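Local coordinates for protein putative S41 protease (Bacteroides fragilis NCTC 9343, PDB 3K50) that is a putative serine protease of peptidase family S41, probably hydrolysing peptide bonds, although its function has not been established, at residues A[207-212]-A[239-244]; A[214-219]-A[225-230]; A[244-249]-A[310-315]; A[304-309]-A[358-363]. All blocks are in the same frame, centred on the assembly; numbering follows the deposited sequence.

Interaction 1 (A[207-212]-A[239-244])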
loop_
_atom_site.group_PDB
_atom_site.type_symbol
_atom_site.label_atom_id
_atom_site.label_comp_id
_atom_site.label_asym_id
_atom_site.label_seq_id
_atom_site.Cartn_x
_atom_site.Cartn_y
_atom_site.Cartn_z
ATOM N N ALA A 207 15.307 -1.435 10.485
ATOM C CA ALA A 207 16.010 -0.899 9.331
ATOM C C ALA A 207 15.159 0.053 8.468
ATOM O O ALA A 207 15.650 1.118 8.096
ATOM C CB ALA A 207 16.602 -2.041 8.469
ATOM N N TYR A 208 13.908 -0.283 8.185
ATOM C CA TYR A 208 13.116 0.597 7.286
ATOM C C TYR A 208 12.591 1.795 8.021
ATOM O O TYR A 208 12.457 2.846 7.434
ATOM C CB TYR A 208 11.959 -0.116 6.647
ATOM C CG TYR A 208 12.330 -1.372 5.871
ATOM C CD1 TYR A 208 13.532 -1.467 5.178
ATOM C CD2 TYR A 208 11.409 -2.440 5.748
ATOM C CE1 TYR A 208 13.843 -2.608 4.441
ATOM C CE2 TYR A 208 11.702 -3.586 4.989
ATOM C CZ TYR A 208 12.908 -3.660 4.330
ATOM O OH TYR A 208 13.224 -4.788 3.583
ATOM N N ASN A 209 12.255 1.621 9.295
ATOM C CA ASN A 209 11.882 2.769 10.087
ATOM C C ASN A 209 13.053 3.760 10.182
ATOM O O ASN A 209 12.825 4.969 10.165
ATOM C CB ASN A 209 11.457 2.377 11.467
ATOM C CG ASN A 209 10.106 1.838 11.515
ATOM O OD1 ASN A 209 9.326 1.968 10.563
ATOM N ND2 ASN A 209 9.769 1.233 12.667
ATOM N N ASP A 210 14.291 3.264 10.239
ATOM C CA ASP A 210 15.459 4.164 10.235
ATOM C C ASP A 210 15.647 4.843 8.864
ATOM O O ASP A 210 16.106 5.969 8.803
ATOM C CB ASP A 210 16.736 3.476 10.792
ATOM C CG ASP A 210 16.665 3.301 12.327
ATOM O OD1 ASP A 210 15.929 4.080 12.960
ATOM O OD2 ASP A 210 17.308 2.404 12.916
ATOM N N ASP A 211 15.332 4.150 7.777
ATOM C CA ASP A 211 15.312 4.777 6.446
ATOM C C ASP A 211 14.285 5.915 6.470
ATOM O O ASP A 211 14.510 6.976 5.901
ATOM C CB ASP A 211 14.852 3.799 5.357
ATOM C CG ASP A 211 15.850 2.744 5.054
ATOM O OD1 ASP A 211 17.054 2.983 5.301
ATOM O OD2 ASP A 211 15.443 1.670 4.539
ATOM N N LEU A 212 13.114 5.647 7.043
ATOM C CA LEU A 212 12.054 6.695 7.132
ATOM C C LEU A 212 12.533 7.907 7.959
ATOM O O LEU A 212 12.351 9.056 7.554
ATOM C CB LEU A 212 10.741 6.122 7.702
ATOM C CG LEU A 212 9.482 6.975 7.785
ATOM C CD1 LEU A 212 8.980 7.323 6.386
ATOM C CD2 LEU A 212 8.355 6.263 8.544
ATOM N N LEU A 239 0.987 -0.817 12.721
ATOM C CA LEU A 239 0.533 0.412 13.327
ATOM C C LEU A 239 1.654 1.137 14.037
ATOM O O LEU A 239 1.574 2.335 14.184
ATOM C CB LEU A 239 -0.678 0.196 14.273
ATOM C CG LEU A 239 -1.993 -0.182 13.540
ATOM C CD1 LEU A 239 -3.135 -0.345 14.515
ATOM C CD2 LEU A 239 -2.392 0.813 12.474
ATOM N N ASP A 240 2.712 0.440 14.435
ATOM C CA ASP A 240 3.825 1.122 15.078
ATOM C C ASP A 240 4.548 1.996 14.029
ATOM O O ASP A 240 5.032 3.079 14.349
ATOM C CB ASP A 240 4.705 0.111 15.824
ATOM C CG ASP A 240 3.924 -0.564 17.090
ATOM O OD1 ASP A 240 3.306 0.156 17.944
ATOM O OD2 ASP A 240 3.912 -1.817 17.211
ATOM N N CYS A 241 4.621 1.522 12.790
ATOM C CA CYS A 241 5.155 2.320 11.682
ATOM C C CYS A 241 4.268 3.519 11.470
ATOM O O CYS A 241 4.761 4.621 11.276
ATOM C CB CYS A 241 5.244 1.502 10.378
ATOM S SG CYS A 241 6.465 0.181 10.502
ATOM N N ALA A 242 2.956 3.306 11.516
ATOM C CA ALA A 242 2.020 4.399 11.331
ATOM C C ALA A 242 2.154 5.487 12.424
ATOM O O ALA A 242 2.093 6.651 12.128
ATOM C CB ALA A 242 0.573 3.874 11.258
ATOM N N GLN A 243 2.345 5.076 13.671
ATOM C CA GLN A 243 2.545 5.983 14.771
ATOM C C GLN A 243 3.794 6.780 14.540
ATOM O O GLN A 243 3.802 7.954 14.806
ATOM C CB GLN A 243 2.642 5.209 16.097
ATOM C CG GLN A 243 2.765 6.122 17.323
ATOM C CD GLN A 243 3.012 5.365 18.607
ATOM O OE1 GLN A 243 3.432 4.210 18.570
ATOM N NE2 GLN A 243 2.802 6.026 19.745
ATOM N N LEU A 244 4.871 6.132 14.128
ATOM C CA LEU A 244 6.136 6.845 13.845
ATOM C C LEU A 244 5.942 7.958 12.777
ATOM O O LEU A 244 6.260 9.131 13.014
ATOM C CB LEU A 244 7.227 5.856 13.390
ATOM C CG LEU A 244 8.570 6.458 12.901
ATOM C CD1 LEU A 244 9.232 7.320 13.968
ATOM C CD2 LEU A 244 9.541 5.430 12.383
#

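Interaction 2 (A[214-219]-A[225-230])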
loop_
_atom_site.group_PDB
_atom_site.type_symbol
_atom_site.label_atom_id
_atom_site.label_comp_id
_atom_site.label_asym_id
_atom_site.label_seq_id
_atom_site.Cartn_x
_atom_site.Cartn_y
_atom_site.Cartn_z
ATOM N N ARG A 214 15.508 8.829 8.340
ATOM C CA ARG A 214 16.569 9.504 7.609
ATOM C C ARG A 214 16.001 10.484 6.604
ATOM O O ARG A 214 16.564 11.546 6.433
ATOM C CB ARG A 214 17.466 8.475 6.928
ATOM C CG ARG A 214 18.710 9.085 6.257
ATOM C CD ARG A 214 19.893 8.122 6.146
ATOM N NE ARG A 214 19.518 6.793 5.662
ATOM C CZ ARG A 214 19.298 5.703 6.415
ATOM N NH1 ARG A 214 19.413 5.681 7.757
ATOM N NH2 ARG A 214 18.954 4.591 5.800
ATOM N N ALA A 215 14.925 10.084 5.927
ATOM C CA ALA A 215 14.198 10.903 4.988
ATOM C C ALA A 215 13.657 12.162 5.719
ATOM O O ALA A 215 13.799 13.293 5.232
ATOM C CB ALA A 215 13.008 10.069 4.388
ATOM N N PHE A 216 13.054 11.962 6.900
ATOM C CA PHE A 216 12.497 13.110 7.645
ATOM C C PHE A 216 13.618 14.084 8.140
ATOM O O PHE A 216 13.463 15.303 8.094
ATOM C CB PHE A 216 11.550 12.630 8.737
ATOM C CG PHE A 216 10.149 12.425 8.265
ATOM C CD1 PHE A 216 9.811 11.346 7.460
ATOM C CD2 PHE A 216 9.176 13.339 8.560
ATOM C CE1 PHE A 216 8.535 11.221 6.967
ATOM C CE2 PHE A 216 7.881 13.182 8.138
ATOM C CZ PHE A 216 7.554 12.128 7.329
ATOM N N ARG A 217 14.758 13.551 8.563
ATOM C CA ARG A 217 15.871 14.385 8.897
ATOM C C ARG A 217 16.267 15.258 7.672
ATOM O O ARG A 217 16.512 16.446 7.824
ATOM C CB ARG A 217 17.054 13.518 9.317
ATOM C CG ARG A 217 18.297 14.322 9.820
ATOM C CD ARG A 217 19.565 13.455 9.771
ATOM N NE ARG A 217 19.768 12.943 8.414
ATOM C CZ ARG A 217 20.787 12.191 8.007
ATOM N NH1 ARG A 217 21.768 11.864 8.843
ATOM N NH2 ARG A 217 20.828 11.797 6.731
ATOM N N ASP A 218 16.331 14.660 6.483
ATOM C CA ASP A 218 16.663 15.368 5.236
ATOM C C ASP A 218 15.580 16.405 4.916
ATOM O O ASP A 218 15.891 17.530 4.516
ATOM C CB ASP A 218 16.833 14.390 4.064
ATOM C CG ASP A 218 18.099 13.516 4.172
ATOM O OD1 ASP A 218 18.966 13.774 5.066
ATOM O OD2 ASP A 218 18.209 12.571 3.354
ATOM N N PHE A 219 14.319 16.059 5.173
ATOM C CA PHE A 219 13.258 17.034 4.972
ATOM C C PHE A 219 13.418 18.249 5.870
ATOM O O PHE A 219 13.240 19.353 5.404
ATOM C CB PHE A 219 11.883 16.447 5.184
ATOM C CG PHE A 219 11.454 15.480 4.099
ATOM C CD1 PHE A 219 11.678 15.755 2.752
ATOM C CD2 PHE A 219 10.785 14.336 4.429
ATOM C CE1 PHE A 219 11.262 14.880 1.781
ATOM C CE2 PHE A 219 10.361 13.439 3.441
ATOM C CZ PHE A 219 10.618 13.705 2.134
ATOM N N ASN A 225 8.070 22.850 4.304
ATOM C CA ASN A 225 6.911 23.471 4.968
ATOM C C ASN A 225 5.573 23.033 4.345
ATOM O O ASN A 225 4.535 23.484 4.769
ATOM C CB ASN A 225 7.019 25.002 5.000
ATOM C CG ASN A 225 7.472 25.585 3.694
ATOM O OD1 ASN A 225 6.900 25.283 2.617
ATOM N ND2 ASN A 225 8.524 26.445 3.757
ATOM N N GLU A 226 5.617 22.155 3.349
ATOM C CA GLU A 226 4.412 21.515 2.794
ATOM C C GLU A 226 4.806 20.052 2.558
ATOM O O GLU A 226 5.986 19.741 2.467
ATOM C CB GLU A 226 3.898 22.142 1.481
ATOM C CG GLU A 226 3.429 23.582 1.563
ATOM C CD GLU A 226 2.105 23.857 2.265
ATOM O OE1 GLU A 226 1.223 22.982 2.445
ATOM O OE2 GLU A 226 1.900 25.041 2.561
ATOM N N PHE A 227 3.823 19.165 2.432
ATOM C CA PHE A 227 4.134 17.727 2.308
ATOM C C PHE A 227 3.086 16.919 1.492
ATOM O O PHE A 227 1.866 17.028 1.663
ATOM C CB PHE A 227 4.328 17.135 3.711
ATOM C CG PHE A 227 5.137 15.864 3.756
ATOM C CD1 PHE A 227 4.576 14.636 3.416
ATOM C CD2 PHE A 227 6.442 15.879 4.201
ATOM C CE1 PHE A 227 5.319 13.472 3.461
ATOM C CE2 PHE A 227 7.181 14.725 4.269
ATOM C CZ PHE A 227 6.647 13.522 3.890
ATOM N N VAL A 228 3.608 16.110 0.577
ATOM C CA VAL A 228 2.810 15.200 -0.222
ATOM C C VAL A 228 3.259 13.767 0.138
ATOM O O VAL A 228 4.391 13.369 -0.164
ATOM C CB VAL A 228 2.996 15.441 -1.704
ATOM C CG1 VAL A 228 2.177 14.442 -2.507
ATOM C CG2 VAL A 228 2.624 16.882 -2.054
ATOM N N LEU A 229 2.402 13.045 0.852
ATOM C CA LEU A 229 2.639 11.649 1.233
ATOM C C LEU A 229 1.889 10.731 0.224
ATOM O O LEU A 229 0.659 10.677 0.217
ATOM C CB LEU A 229 2.147 11.427 2.656
ATOM C CG LEU A 229 2.196 10.025 3.272
ATOM C CD1 LEU A 229 3.584 9.574 3.540
ATOM C CD2 LEU A 229 1.336 10.013 4.611
ATOM N N ASP A 230 2.651 10.015 -0.610
ATOM C CA ASP A 230 2.107 9.189 -1.672
ATOM C C ASP A 230 1.910 7.749 -1.154
ATOM O O ASP A 230 2.854 6.983 -1.015
ATOM C CB ASP A 230 3.065 9.302 -2.891
ATOM C CG ASP A 230 2.515 8.695 -4.147
ATOM O OD1 ASP A 230 1.531 7.935 -4.082
ATOM O OD2 ASP A 230 3.059 9.004 -5.240
#

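Interaction 3 (A[244-249]-A[310-315])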
loop_
_atom_site.group_PDB
_atom_site.type_symbol
_atom_site.label_atom_id
_atom_site.label_comp_id
_atom_site.label_asym_id
_atom_site.label_seq_id
_atom_site.Cartn_x
_atom_site.Cartn_y
_atom_site.Cartn_z
ATOM N N LEU A 244 4.871 6.132 14.128
ATOM C CA LEU A 244 6.136 6.845 13.845
ATOM C C LEU A 244 5.942 7.958 12.777
ATOM O O LEU A 244 6.260 9.131 13.014
ATOM C CB LEU A 244 7.227 5.856 13.390
ATOM C CG LEU A 244 8.570 6.458 12.901
ATOM C CD1 LEU A 244 9.232 7.320 13.968
ATOM C CD2 LEU A 244 9.541 5.430 12.383
ATOM N N LEU A 245 5.344 7.574 11.646
ATOM C CA LEU A 245 5.048 8.474 10.528
ATOM C C LEU A 245 4.196 9.687 10.994
ATOM O O LEU A 245 4.503 10.864 10.732
ATOM C CB LEU A 245 4.333 7.688 9.421
ATOM C CG LEU A 245 4.006 8.457 8.147
ATOM C CD1 LEU A 245 5.303 9.136 7.490
ATOM C CD2 LEU A 245 3.230 7.584 7.146
ATOM N N CYS A 246 3.106 9.411 11.689
ATOM C CA CYS A 246 2.279 10.491 12.196
ATOM C C CYS A 246 2.984 11.418 13.115
ATOM O O CYS A 246 2.772 12.625 13.053
ATOM C CB CYS A 246 1.099 9.918 12.964
ATOM S SG CYS A 246 -0.128 9.090 11.877
ATOM N N THR A 247 3.814 10.852 14.002
ATOM C CA THR A 247 4.508 11.634 15.000
ATOM C C THR A 247 5.418 12.642 14.282
ATOM O O THR A 247 5.561 13.782 14.700
ATOM C CB THR A 247 5.239 10.673 16.005
ATOM O OG1 THR A 247 4.250 9.997 16.839
ATOM C CG2 THR A 247 6.286 11.420 16.903
HETATM N N MSE A 248 5.996 12.224 13.160
HETATM C CA MSE A 248 6.952 13.067 12.464
HETATM C C MSE A 248 6.305 14.106 11.520
HETATM O O MSE A 248 6.947 15.109 11.186
HETATM C CB MSE A 248 8.003 12.200 11.762
HETATM C CG MSE A 248 8.973 11.464 12.703
HETATM SE SE MSE A 248 10.559 10.666 11.976
HETATM C CE MSE A 248 9.722 9.492 10.794
ATOM N N LEU A 249 5.051 13.913 11.127
ATOM C CA LEU A 249 4.356 14.882 10.252
ATOM C C LEU A 249 3.627 15.947 11.045
ATOM O O LEU A 249 3.518 17.069 10.597
ATOM C CB LEU A 249 3.318 14.175 9.364
ATOM C CG LEU A 249 3.793 13.213 8.294
ATOM C CD1 LEU A 249 2.715 12.248 7.756
ATOM C CD2 LEU A 249 4.370 14.122 7.119
ATOM N N ASN A 310 -7.187 8.764 9.074
ATOM C CA ASN A 310 -8.196 8.957 10.112
ATOM C C ASN A 310 -7.708 9.691 11.397
ATOM O O ASN A 310 -8.440 10.482 11.995
ATOM C CB ASN A 310 -8.765 7.575 10.522
ATOM C CG ASN A 310 -9.933 7.707 11.478
ATOM O OD1 ASN A 310 -10.878 8.447 11.178
ATOM N ND2 ASN A 310 -9.866 7.012 12.658
ATOM N N CYS A 311 -6.526 9.281 11.865
ATOM C CA CYS A 311 -5.877 9.751 13.074
ATOM C C CYS A 311 -5.217 11.093 12.965
ATOM O O CYS A 311 -5.170 11.833 13.954
ATOM C CB CYS A 311 -4.868 8.707 13.528
ATOM S SG CYS A 311 -5.822 7.189 14.048
ATOM N N LEU A 312 -4.695 11.431 11.792
ATOM C CA LEU A 312 -4.247 12.812 11.590
ATOM C C LEU A 312 -5.394 13.832 11.343
ATOM O O LEU A 312 -5.225 15.019 11.672
ATOM C CB LEU A 312 -3.265 12.921 10.456
ATOM C CG LEU A 312 -1.948 12.212 10.671
ATOM C CD1 LEU A 312 -1.150 12.404 9.396
ATOM C CD2 LEU A 312 -1.239 12.769 11.920
ATOM N N ASN A 313 -6.523 13.390 10.775
ATOM C CA ASN A 313 -7.708 14.274 10.496
ATOM C C ASN A 313 -8.093 15.269 11.580
ATOM O O ASN A 313 -8.332 16.439 11.266
ATOM C CB ASN A 313 -8.990 13.465 10.108
ATOM C CG ASN A 313 -9.177 13.327 8.585
ATOM O OD1 ASN A 313 -8.703 14.181 7.844
ATOM N ND2 ASN A 313 -9.929 12.298 8.120
ATOM N N PRO A 314 -8.242 14.812 12.826
ATOM C CA PRO A 314 -8.606 15.730 13.929
ATOM C C PRO A 314 -7.557 16.759 14.315
ATOM O O PRO A 314 -7.886 17.713 14.997
ATOM C CB PRO A 314 -8.781 14.788 15.128
ATOM C CG PRO A 314 -8.944 13.445 14.558
ATOM C CD PRO A 314 -8.220 13.415 13.281
ATOM N N TYR A 315 -6.311 16.556 13.901
ATOM C CA TYR A 315 -5.220 17.412 14.339
ATOM C C TYR A 315 -4.587 18.341 13.308
ATOM O O TYR A 315 -3.764 19.160 13.679
ATOM C CB TYR A 315 -4.100 16.525 14.850
ATOM C CG TYR A 315 -4.415 15.868 16.140
ATOM C CD1 TYR A 315 -4.380 16.597 17.319
ATOM C CD2 TYR A 315 -4.758 14.505 16.205
ATOM C CE1 TYR A 315 -4.683 15.995 18.544
ATOM C CE2 TYR A 315 -5.091 13.900 17.442
ATOM C CZ TYR A 315 -5.003 14.651 18.599
ATOM O OH TYR A 315 -5.273 14.095 19.812
#

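Interaction 4 (A[304-309]-A[358-363])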
loop_
_atom_site.group_PDB
_atom_site.type_symbol
_atom_site.label_atom_id
_atom_site.label_comp_id
_atom_site.label_asym_id
_atom_site.label_seq_id
_atom_site.Cartn_x
_atom_site.Cartn_y
_atom_site.Cartn_z
ATOM N N ALA A 304 -3.497 0.258 7.735
ATOM C CA ALA A 304 -2.624 1.212 8.395
ATOM C C ALA A 304 -2.573 2.541 7.621
ATOM O O ALA A 304 -2.513 3.616 8.231
ATOM C CB ALA A 304 -1.203 0.594 8.581
ATOM N N ALA A 305 -2.599 2.479 6.277
ATOM C CA ALA A 305 -2.531 3.672 5.431
ATOM C C ALA A 305 -3.761 4.555 5.717
ATOM O O ALA A 305 -3.674 5.759 5.798
ATOM C CB ALA A 305 -2.469 3.281 3.966
ATOM N N GLU A 306 -4.886 3.917 5.920
ATOM C CA GLU A 306 -6.154 4.607 6.216
ATOM C C GLU A 306 -6.198 5.118 7.644
ATOM O O GLU A 306 -6.822 6.151 7.931
ATOM C CB GLU A 306 -7.315 3.692 5.940
ATOM C CG GLU A 306 -7.488 3.350 4.460
ATOM C CD GLU A 306 -8.591 2.353 4.212
ATOM O OE1 GLU A 306 -8.351 1.123 4.416
ATOM O OE2 GLU A 306 -9.683 2.794 3.779
HETATM N N MSE A 307 -5.527 4.409 8.524
HETATM C CA MSE A 307 -5.372 4.831 9.937
HETATM C C MSE A 307 -4.637 6.152 10.045
HETATM O O MSE A 307 -4.985 6.989 10.872
HETATM C CB MSE A 307 -4.642 3.738 10.715
HETATM C CG MSE A 307 -4.291 4.030 12.216
HETATM SE SE MSE A 307 -2.807 5.328 12.541
HETATM C CE MSE A 307 -1.990 4.745 14.395
ATOM N N VAL A 308 -3.648 6.360 9.187
ATOM C CA VAL A 308 -2.908 7.585 9.185
ATOM C C VAL A 308 -3.811 8.724 8.819
ATOM O O VAL A 308 -3.789 9.797 9.438
ATOM C CB VAL A 308 -1.710 7.528 8.178
ATOM C CG1 VAL A 308 -1.125 8.923 8.004
ATOM C CG2 VAL A 308 -0.707 6.507 8.667
ATOM N N ILE A 309 -4.619 8.519 7.819
ATOM C CA ILE A 309 -5.590 9.541 7.434
ATOM C C ILE A 309 -6.585 9.810 8.554
ATOM O O ILE A 309 -6.829 10.959 8.931
ATOM C CB ILE A 309 -6.391 9.160 6.139
ATOM C CG1 ILE A 309 -5.426 9.031 4.932
ATOM C CG2 ILE A 309 -7.541 10.142 5.910
ATOM C CD1 ILE A 309 -6.067 8.288 3.680
ATOM N N SER A 358 -13.765 5.804 13.692
ATOM C CA SER A 358 -13.119 5.076 12.590
ATOM C C SER A 358 -14.226 4.853 11.559
ATOM O O SER A 358 -14.385 3.786 11.005
ATOM C CB SER A 358 -12.502 3.755 13.048
ATOM O OG SER A 358 -13.397 2.921 13.764
ATOM N N ASP A 359 -14.976 5.906 11.304
ATOM C CA ASP A 359 -16.180 5.785 10.565
ATOM C C ASP A 359 -15.972 6.075 9.045
ATOM O O ASP A 359 -16.525 7.015 8.503
ATOM C CB ASP A 359 -17.214 6.670 11.286
ATOM C CG ASP A 359 -17.527 6.175 12.736
ATOM O OD1 ASP A 359 -16.643 5.626 13.481
ATOM O OD2 ASP A 359 -18.700 6.335 13.147
ATOM N N TYR A 360 -15.142 5.231 8.414
ATOM C CA TYR A 360 -14.801 5.275 7.002
ATOM C C TYR A 360 -15.031 3.925 6.336
ATOM O O TYR A 360 -14.316 3.568 5.400
ATOM C CB TYR A 360 -13.331 5.722 6.757
ATOM C CG TYR A 360 -12.253 5.048 7.576
ATOM C CD1 TYR A 360 -11.991 5.472 8.870
ATOM C CD2 TYR A 360 -11.395 4.094 7.006
ATOM C CE1 TYR A 360 -11.005 4.921 9.598
ATOM C CE2 TYR A 360 -10.402 3.495 7.749
ATOM C CZ TYR A 360 -10.175 3.959 9.029
ATOM O OH TYR A 360 -9.200 3.406 9.805
ATOM N N ALA A 361 -16.081 3.224 6.762
ATOM C CA ALA A 361 -16.537 2.029 6.074
ATOM C C ALA A 361 -16.710 2.433 4.599
ATOM O O ALA A 361 -17.131 3.533 4.298
ATOM C CB ALA A 361 -17.873 1.560 6.670
ATOM N N THR A 362 -16.328 1.558 3.696
ATOM C CA THR A 362 -16.368 1.774 2.228
ATOM C C THR A 362 -15.270 2.700 1.687
ATOM O O THR A 362 -15.107 2.820 0.467
ATOM C CB THR A 362 -17.797 2.191 1.629
ATOM O OG1 THR A 362 -17.985 3.612 1.655
ATOM C CG2 THR A 362 -18.949 1.463 2.339
ATOM N N GLY A 363 -14.474 3.297 2.577
ATOM C CA GLY A 363 -13.323 4.085 2.180
ATOM C C GLY A 363 -13.434 5.587 2.365
ATOM O O GLY A 363 -14.537 6.136 2.571
#

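Interaction 1 (A[207-212]-A[239-244])
Asn-209 reaches from helix 207-221 toward the neighbouring helix 239-249, where Leu-244 and Cys-241 receive it in two different ways. The leucine comes over the flat part of the amide: its CD2 stands almost straight above CG of Asn-209, 3.7 Å away, and lies equally close to CB of the same asparagine. The cysteine instead approaches the end of the amide, with SG of Cys-241 3.4 Å from OD1 of Asn-209. One polar side chain thus presents its plane to a methyl group and its oxygen to a sulfur. ND2 of Asn-209 is hydrogen-bonded to OE1 of Gln-206, just ahead of the helix, and this bond helps to fix the rotation of the group.

One turn further on, Leu-212 and Leu-244 run out from their helices in opposed directions and pass side by side, touching through their CD2 methyls at 4.1 Å. Each leucine holds CG opposite its own backbone N (chi1 -175° for Leu-212 and 173° for Leu-244), which sends both side chains out into the space between the helices. The axes of the two segments run nearly parallel, 17° apart and separated by 11.1 Å, a spacing wide enough that the helices meet through the outer atoms of these side chains rather than backbone to backbone. Beneath them lies strand 187-194, since Leu-212 and Cys-241 both touch Tyr-194. The arrangement is that of adjacent, near-parallel helices packed on one side of the mixed sheet in a crotonase-like alpha/beta domain, the clan to which the S41 peptidases belong.

Interaction 2 (A[214-219]-A[225-230])
Phe-227, on strand 226-230, meets both Phe-216 and Phe-219 of the preceding helix, and its side chain can be followed outward as a worked example of an aromatic cluster. CB leaves the strand toward the helix, and chi1 of -158° sets CG roughly opposite the backbone N, which carries the ring away from the sheet. Along one flank, CE1 of Phe-227 has CB of Leu-229 beside it at the ring edge, 3.9 Å away. Along the other, CE2 of Phe-227 lies 3.5 Å from CE2 of Phe-219 and 3.6 Å from CD2 of Phe-219. This is an offset edge-to-face pair, with the edge of Phe-227 turned to the face of Phe-219, ring centres 5.2 Å apart and planes at 82°. At the tip, CZ of Phe-227 meets CZ of Phe-216 at 3.8 Å. These two planes are only 24° from parallel, but the rings are slid so far apart that they barely overlap.

The cluster fills the interior of a beta-alpha-beta unit made of strand 187-194, helix 207-221 and strand 226-230. Leu-192 of the first strand touches both Phe-216 and Phe-227, Phe-179 stacks on Phe-219, and Leu-249 of helix 239-249 closes over Phe-216 and Phe-227. On the other face of the strand, Val-228 packs against helix 388-398.

Interaction 3 (A[244-249]-A[310-315])
Two helices of the crotonase-like alpha/beta domain, 239-249 and 304-312, pack together through Cys-246, Leu-249 and Leu-312. The segments are about sixty residues apart in sequence, yet CA of Cys-246 and CA of Leu-312 come within 7.0 Å. It is a small apolar junction with no hydrogen bond across it, and it illustrates how a single branched side chain can serve two residues of a neighbouring helix.

Leu-312 is that side chain. Its CG lies opposite the carbonyl carbon (chi1 -65°), an orientation that directs the isobutyl group across to helix 239-249, where the two methyls part company. CD2 of Leu-312 rests against Cys-246, 3.8 Å from its CB, and CD1 of Leu-312 reaches CD1 of Leu-249 at 4.2 Å. Because Cys-246 and Leu-249 are three residues apart, they face Leu-312 from consecutive turns of one helical flank. The sulfur of Cys-246 also touches Val-308, one turn earlier on the helix of Leu-312, while Leu-259 of strand 258-263 lies against both Cys-246 and Cys-311. Leu-249 also touches Leu-229 of strand 226-230.

The two cysteines nearby do not form a disulfide, as SG of Cys-246 and SG of Cys-311 are 6.4 Å apart. The thiol of Cys-246 instead behaves as part of the apolar surface, its SG seated 3.8 Å from the branching carbon CG of Leu-312.

Interaction 4 (A[304-309]-A[358-363])
A type II beta turn, Tyr-360 to Gly-363, lies in a loop against the first turn of helix 304-312, where Tyr-360 lays its ring beside Glu-306. The turn is closed by Gly-363 N bonding to Tyr-360 O at 2.8 Å. Chi1 of 48° places the tyrosine ring between its own backbone N and carbonyl carbon, directing it toward the helix. CE2 of Tyr-360 then touches CB of Glu-306 at 3.6 Å, and OE2 of Glu-306 stands 3.9 Å from CD2 of Tyr-360, the carboxylate plane turned 64° from the ring.

The carboxylate of Glu-306 is buried, but four donors grip it: Thr-325 OG1 and Gly-327 N at OE2, Gly-303 N and Glu-328 N at OE1. The bond back to Gly-303 resembles one half of a capping box, while the other three tie the helix start to the 325-328 loop. A glycerol, probably from the crystallisation liquor, is hydrogen-bonded to Gly-363 O and Thr-362 OG1.

Phe-364 stacks on Tyr-360 and touches Ile-309, while Met-307 packs against helix 239-249 and strands 258-263 and 342-352.

Overall arrangement
The four contacts form a chain of shared helices: interactions 1 and 2 use helix 207-221, interactions 1 and 3 share helix 239-249 and Leu-244, and interactions 3 and 4 share helix 304-312. All touching side chains are buried, but their chemistry changes with place. Between helix and strand, interaction 2 is wholly aromatic; interaction 3 is aliphatic with one thiol; interaction 1 adds an amide to its leucines and thiol. Interaction 4, where a loop with several exposed residues meets a helix start, combines a ring with a well-bonded carboxylate. Leu-245 and Met-248 of interaction 3 pack on Leu-212 of interaction 1 and on Phe-216 of interaction 2, and Asn-310 against Tyr-360 joins 3 to 4.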